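PDB 2XPP: IWS1 from Encephalitozoon cuniculi, which probably acts as a nuclear transcription factor that regulates transcription by RNA polymerase II. Local coordinates for residues 88-101 with 126-138. Residues are numbered along the deposited sequence; the frame is centred on the assembly and turned at random.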
loop_
_atom_site.group_PDB
_atom_site.type_symbol
_atom_site.label_atom_id
_atom_site.label_comp_id
_atom_site.label_asym_id
_atom_site.label_seq_id
_atom_site.Cartn_x
_atom_site.Cartn_y
_atom_site.Cartn_z
ATOM N N LEU A 88 6.634 1.720 -1.315
ATOM C CA LEU A 88 6.279 2.472 -2.525
ATOM C C LEU A 88 7.147 1.946 -3.674
ATOM O O LEU A 88 6.683 1.853 -4.796
ATOM C CB LEU A 88 6.529 3.981 -2.379
ATOM C CG LEU A 88 5.498 4.699 -1.487
ATOM C CD1 LEU A 88 5.846 6.162 -1.504
ATOM C CD2 LEU A 88 4.028 4.503 -1.904
ATOM N N ASP A 89 8.415 1.624 -3.388
ATOM C CA ASP A 89 9.307 1.033 -4.418
ATOM C C ASP A 89 8.734 -0.295 -4.942
ATOM O O ASP A 89 8.764 -0.543 -6.182
ATOM C CB ASP A 89 10.704 0.807 -3.814
ATOM C CG ASP A 89 11.695 0.174 -4.783
ATOM O OD1 ASP A 89 11.763 0.589 -5.973
ATOM O OD2 ASP A 89 12.449 -0.723 -4.312
ATOM N N VAL A 90 8.309 -1.166 -4.028
ATOM C CA VAL A 90 7.618 -2.424 -4.386
ATOM C C VAL A 90 6.412 -2.190 -5.343
ATOM O O VAL A 90 6.342 -2.799 -6.421
ATOM C CB VAL A 90 7.167 -3.217 -3.143
ATOM C CG1 VAL A 90 6.174 -4.364 -3.506
ATOM C CG2 VAL A 90 8.399 -3.818 -2.437
ATOM N N LEU A 91 5.502 -1.314 -4.923
ATOM C CA LEU A 91 4.286 -1.011 -5.702
ATOM C C LEU A 91 4.618 -0.549 -7.128
ATOM O O LEU A 91 3.917 -0.914 -8.072
ATOM C CB LEU A 91 3.481 0.057 -4.962
ATOM C CG LEU A 91 2.791 -0.453 -3.701
ATOM C CD1 LEU A 91 2.270 0.697 -2.959
ATOM C CD2 LEU A 91 1.641 -1.436 -4.010
ATOM N N LYS A 92 5.705 0.204 -7.281
ATOM C CA LYS A 92 6.087 0.766 -8.576
ATOM C C LYS A 92 6.417 -0.351 -9.567
ATOM O O LYS A 92 6.254 -0.189 -10.813
ATOM C CB LYS A 92 7.326 1.675 -8.426
ATOM C CG LYS A 92 7.749 2.315 -9.676
ATOM C CD LYS A 92 8.798 3.353 -9.327
ATOM C CE LYS A 92 9.927 3.368 -10.314
ATOM N NZ LYS A 92 10.900 4.421 -9.880
ATOM N N THR A 93 6.872 -1.481 -9.027
ATOM C CA THR A 93 7.339 -2.601 -9.849
ATOM C C THR A 93 6.220 -3.551 -10.272
ATOM O O THR A 93 6.464 -4.436 -11.098
ATOM C CB THR A 93 8.442 -3.474 -9.166
ATOM O OG1 THR A 93 7.883 -4.275 -8.123
ATOM C CG2 THR A 93 9.621 -2.627 -8.625
ATOM N N MET A 94 5.040 -3.397 -9.693
ATOM C CA MET A 94 3.938 -4.352 -9.917
ATOM C C MET A 94 3.008 -3.965 -11.063
ATOM O O MET A 94 2.718 -2.765 -11.262
ATOM C CB MET A 94 3.131 -4.488 -8.613
ATOM C CG MET A 94 3.910 -5.245 -7.589
ATOM S SD MET A 94 3.015 -5.201 -6.033
ATOM C CE MET A 94 3.654 -6.670 -5.263
ATOM N N LYS A 95 2.536 -4.970 -11.830
ATOM C CA LYS A 95 1.623 -4.703 -12.941
ATOM C C LYS A 95 0.187 -4.600 -12.384
ATOM O O LYS A 95 -0.611 -5.525 -12.520
ATOM C CB LYS A 95 1.717 -5.790 -14.024
ATOM C CG LYS A 95 3.063 -5.779 -14.721
ATOM C CD LYS A 95 3.154 -6.734 -15.895
ATOM C CE LYS A 95 4.573 -6.743 -16.467
ATOM N NZ LYS A 95 4.778 -7.685 -17.649
ATOM N N ILE A 96 -0.104 -3.426 -11.827
ATOM C CA ILE A 96 -1.352 -3.130 -11.106
ATOM C C ILE A 96 -2.391 -2.510 -12.024
ATOM O O ILE A 96 -2.122 -1.504 -12.703
ATOM C CB ILE A 96 -1.032 -2.271 -9.879
ATOM C CG1 ILE A 96 -0.251 -3.111 -8.842
ATOM C CG2 ILE A 96 -2.287 -1.722 -9.268
ATOM C CD1 ILE A 96 0.384 -2.261 -7.698
ATOM N N HIS A 97 -3.573 -3.103 -12.049
ATOM C CA HIS A 97 -4.584 -2.689 -12.991
ATOM C C HIS A 97 -5.818 -2.246 -12.228
ATOM O O HIS A 97 -5.886 -2.375 -11.002
ATOM C CB HIS A 97 -4.906 -3.813 -14.000
ATOM C CG HIS A 97 -3.713 -4.256 -14.814
ATOM N ND1 HIS A 97 -2.762 -3.377 -15.297
ATOM C CD2 HIS A 97 -3.305 -5.490 -15.195
ATOM C CE1 HIS A 97 -1.833 -4.049 -15.958
ATOM N NE2 HIS A 97 -2.141 -5.333 -15.914
ATOM N N LYS A 98 -6.797 -1.724 -12.968
ATOM C CA LYS A 98 -8.011 -1.188 -12.346
ATOM C C LYS A 98 -8.629 -2.072 -11.256
ATOM O O LYS A 98 -8.953 -1.584 -10.183
ATOM C CB LYS A 98 -9.014 -0.904 -13.469
ATOM C CG LYS A 98 -10.402 -0.502 -12.966
ATOM C CD LYS A 98 -11.384 -0.332 -14.143
ATOM C CE LYS A 98 -11.634 -1.623 -14.935
ATOM N NZ LYS A 98 -10.792 -1.714 -16.182
ATOM N N GLU A 99 -8.813 -3.359 -11.545
ATOM C CA GLU A 99 -9.490 -4.272 -10.623
ATOM C C GLU A 99 -8.731 -4.458 -9.336
ATOM O O GLU A 99 -9.329 -4.467 -8.257
ATOM C CB GLU A 99 -9.768 -5.624 -11.297
ATOM C CG GLU A 99 -10.714 -5.534 -12.525
ATOM C CD GLU A 99 -10.028 -5.128 -13.851
ATOM O OE1 GLU A 99 -8.746 -4.980 -13.928
ATOM O OE2 GLU A 99 -10.814 -4.953 -14.826
ATOM N N HIS A 100 -7.402 -4.542 -9.418
ATOM C CA HIS A 100 -6.560 -4.611 -8.229
ATOM C C HIS A 100 -6.726 -3.376 -7.328
ATOM O O HIS A 100 -6.752 -3.500 -6.102
ATOM C CB HIS A 100 -5.068 -4.677 -8.615
ATOM C CG HIS A 100 -4.722 -5.827 -9.503
ATOM N ND1 HIS A 100 -3.987 -5.681 -10.663
ATOM C CD2 HIS A 100 -4.938 -7.154 -9.354
ATOM C CE1 HIS A 100 -3.833 -6.866 -11.228
ATOM N NE2 HIS A 100 -4.405 -7.780 -10.448
ATOM N N LEU A 101 -6.807 -2.202 -7.956
ATOM C CA LEU A 101 -6.927 -0.929 -7.227
ATOM C C LEU A 101 -8.314 -0.773 -6.587
ATOM O O LEU A 101 -8.423 -0.371 -5.410
ATOM C CB LEU A 101 -6.641 0.229 -8.179
ATOM C CG LEU A 101 -5.181 0.282 -8.662
ATOM C CD1 LEU A 101 -5.059 1.234 -9.828
ATOM C CD2 LEU A 101 -4.235 0.632 -7.459
ATOM N N SER A 126 7.604 10.340 -4.872
ATOM C CA SER A 126 7.406 8.912 -5.250
ATOM C C SER A 126 5.933 8.548 -5.325
ATOM O O SER A 126 5.498 7.906 -6.275
ATOM C CB SER A 126 8.121 7.914 -4.302
ATOM O OG SER A 126 9.524 8.106 -4.444
ATOM N N ALA A 127 5.162 8.974 -4.320
ATOM C CA ALA A 127 3.735 8.680 -4.287
ATOM C C ALA A 127 3.013 9.372 -5.469
ATOM O O ALA A 127 2.097 8.809 -6.055
ATOM C CB ALA A 127 3.132 9.180 -2.949
ATOM N N LYS A 128 3.375 10.610 -5.730
ATOM C CA LYS A 128 2.751 11.373 -6.835
ATOM C C LYS A 128 2.947 10.628 -8.140
ATOM O O LYS A 128 2.027 10.506 -8.961
ATOM C CB LYS A 128 3.323 12.774 -6.926
ATOM C CG LYS A 128 2.674 13.724 -5.961
ATOM C CD LYS A 128 3.083 15.164 -6.197
ATOM C CE LYS A 128 2.443 16.060 -5.133
ATOM N NZ LYS A 128 0.976 16.332 -5.431
ATOM N N ALA A 129 4.174 10.133 -8.361
ATOM C CA ALA A 129 4.450 9.433 -9.608
ATOM C C ALA A 129 3.630 8.123 -9.721
ATOM O O ALA A 129 3.133 7.739 -10.814
ATOM C CB ALA A 129 5.961 9.153 -9.689
ATOM N N LEU A 130 3.468 7.441 -8.594
ATOM C CA LEU A 130 2.702 6.224 -8.561
ATOM C C LEU A 130 1.205 6.544 -8.826
ATOM O O LEU A 130 0.528 5.827 -9.589
ATOM C CB LEU A 130 2.899 5.576 -7.191
ATOM C CG LEU A 130 2.534 4.139 -7.016
ATOM C CD1 LEU A 130 3.195 3.237 -8.099
ATOM C CD2 LEU A 130 3.025 3.700 -5.601
ATOM N N VAL A 131 0.692 7.628 -8.229
ATOM C CA VAL A 131 -0.698 8.057 -8.512
ATOM C C VAL A 131 -0.818 8.360 -9.995
ATOM O O VAL A 131 -1.791 7.979 -10.655
ATOM C CB VAL A 131 -1.133 9.310 -7.674
ATOM C CG1 VAL A 131 -2.495 9.908 -8.130
ATOM C CG2 VAL A 131 -1.207 8.980 -6.216
ATOM N N GLN A 132 0.154 9.075 -10.568
ATOM C CA GLN A 132 0.039 9.404 -11.982
ATOM C C GLN A 132 0.084 8.156 -12.863
ATOM O O GLN A 132 -0.572 8.139 -13.884
ATOM C CB GLN A 132 1.116 10.422 -12.410
ATOM C CG GLN A 132 0.807 11.792 -11.751
ATOM C CD GLN A 132 -0.713 12.175 -11.801
ATOM O OE1 GLN A 132 -1.398 12.146 -10.767
ATOM N NE2 GLN A 132 -1.212 12.513 -12.996
ATOM N N LYS A 133 0.876 7.156 -12.477
ATOM C CA LYS A 133 0.942 5.890 -13.226
ATOM C C LYS A 133 -0.405 5.173 -13.191
ATOM O O LYS A 133 -0.948 4.759 -14.246
ATOM C CB LYS A 133 1.978 4.959 -12.596
ATOM C CG LYS A 133 2.122 3.599 -13.349
ATOM C CD LYS A 133 3.229 2.750 -12.680
ATOM C CE LYS A 133 3.344 1.391 -13.343
ATOM N NZ LYS A 133 4.425 0.653 -12.617
ATOM N N TRP A 134 -0.927 5.014 -11.992
ATOM C CA TRP A 134 -2.226 4.320 -11.807
ATOM C C TRP A 134 -3.398 5.087 -12.398
ATOM O O TRP A 134 -4.423 4.472 -12.770
ATOM C CB TRP A 134 -2.476 4.063 -10.344
ATOM C CG TRP A 134 -1.494 3.082 -9.763
ATOM C CD1 TRP A 134 -0.630 2.272 -10.453
ATOM C CD2 TRP A 134 -1.273 2.838 -8.383
ATOM N NE1 TRP A 134 0.134 1.529 -9.551
ATOM C CE2 TRP A 134 -0.242 1.872 -8.280
ATOM C CE3 TRP A 134 -1.824 3.364 -7.211
ATOM C CZ2 TRP A 134 0.221 1.385 -7.032
ATOM C CZ3 TRP A 134 -1.357 2.873 -5.971
ATOM C CH2 TRP A 134 -0.348 1.896 -5.908
ATOM N N THR A 135 -3.285 6.424 -12.488
ATOM C CA THR A 135 -4.358 7.207 -13.182
ATOM C C THR A 135 -4.573 6.760 -14.618
ATOM O O THR A 135 -5.699 6.840 -15.122
ATOM C CB THR A 135 -4.143 8.744 -13.078
ATOM O OG1 THR A 135 -4.090 9.083 -11.687
ATOM C CG2 THR A 135 -5.263 9.530 -13.807
ATOM N N ASN A 136 -3.518 6.281 -15.275
ATOM C CA ASN A 136 -3.668 5.695 -16.591
ATOM C C ASN A 136 -4.690 4.576 -16.643
ATOM O O ASN A 136 -5.305 4.404 -17.697
ATOM C CB ASN A 136 -2.347 5.192 -17.164
ATOM C CG ASN A 136 -1.435 6.308 -17.567
ATOM O OD1 ASN A 136 -1.794 7.140 -18.365
ATOM N ND2 ASN A 136 -0.243 6.328 -17.001
ATOM N N GLU A 137 -4.842 3.815 -15.554
ATOM C CA GLU A 137 -5.826 2.707 -15.497
ATOM C C GLU A 137 -7.242 3.231 -15.566
ATOM O O GLU A 137 -8.180 2.516 -15.989
ATOM C CB GLU A 137 -5.619 1.834 -14.259
ATOM C CG GLU A 137 -4.204 1.278 -14.139
ATOM C CD GLU A 137 -3.779 0.388 -15.315
ATOM O OE1 GLU A 137 -4.575 -0.471 -15.735
ATOM O OE2 GLU A 137 -2.634 0.552 -15.815
ATOM N N VAL A 138 -7.432 4.491 -15.196
ATOM C CA VAL A 138 -8.740 5.131 -15.463
ATOM C C VAL A 138 -9.048 5.296 -16.967
ATOM O O VAL A 138 -10.207 5.175 -17.404
ATOM C CB VAL A 138 -8.848 6.452 -14.694
ATOM C CG1 VAL A 138 -10.119 7.253 -15.091
ATOM C CG2 VAL A 138 -8.865 6.140 -13.204
HETATM O O HOH W 1 2.496 -0.040 -10.276
#
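Trp-134 packs its indole among Leu-91, Ile-96 and Leu-101 of 88-101. Leu-101 lays CD2 over one face, a CH-pi contact 3.9 Å from the centroid of the Trp-134 six-membered ring and 20° off its normal. CG2 of Ile-96 sits over the rim of that same face, while CD1 of Ile-96 reaches Trp-134 CZ2 at 3.7 Å. Leu-91 comes to the ring edge with CB, and Leu-130, from the indole's own helix, backs the opposite face. Leu-130 turns its CG away from the backbone N (chi1 -163°), which carries CD2 against Leu-91 CB (3.7 Å) and Leu-88 CD2, and CD1 onto the backbone of Lys-92. Farther along, Leu-88 CD1 packs on Ser-126 and Ala-127.

At the indole's N-H edge one water ties the segments together: it accepts from Trp-134 NE1 (2.9 Å), in the ring plane, and from Lys-133 NZ, and donates to the carbonyls of Leu-91 and Met-94. Four bonds thus hold it between these residues. The extended Lys-133 also brings NZ to 2.7 Å from Lys-92 O. Beyond, Glu-137 bends at chi2 (-60°) toward His-97, the N-cap residue of helix 98-104; His-97 ND1 gives Glu-137 OE1 a weak hydrogen bond of 3.5 Å. Helix 121-138 thereby closes against helices 81-92 and 98-104, packing characteristic of the TFIIS N-terminal helical bundle.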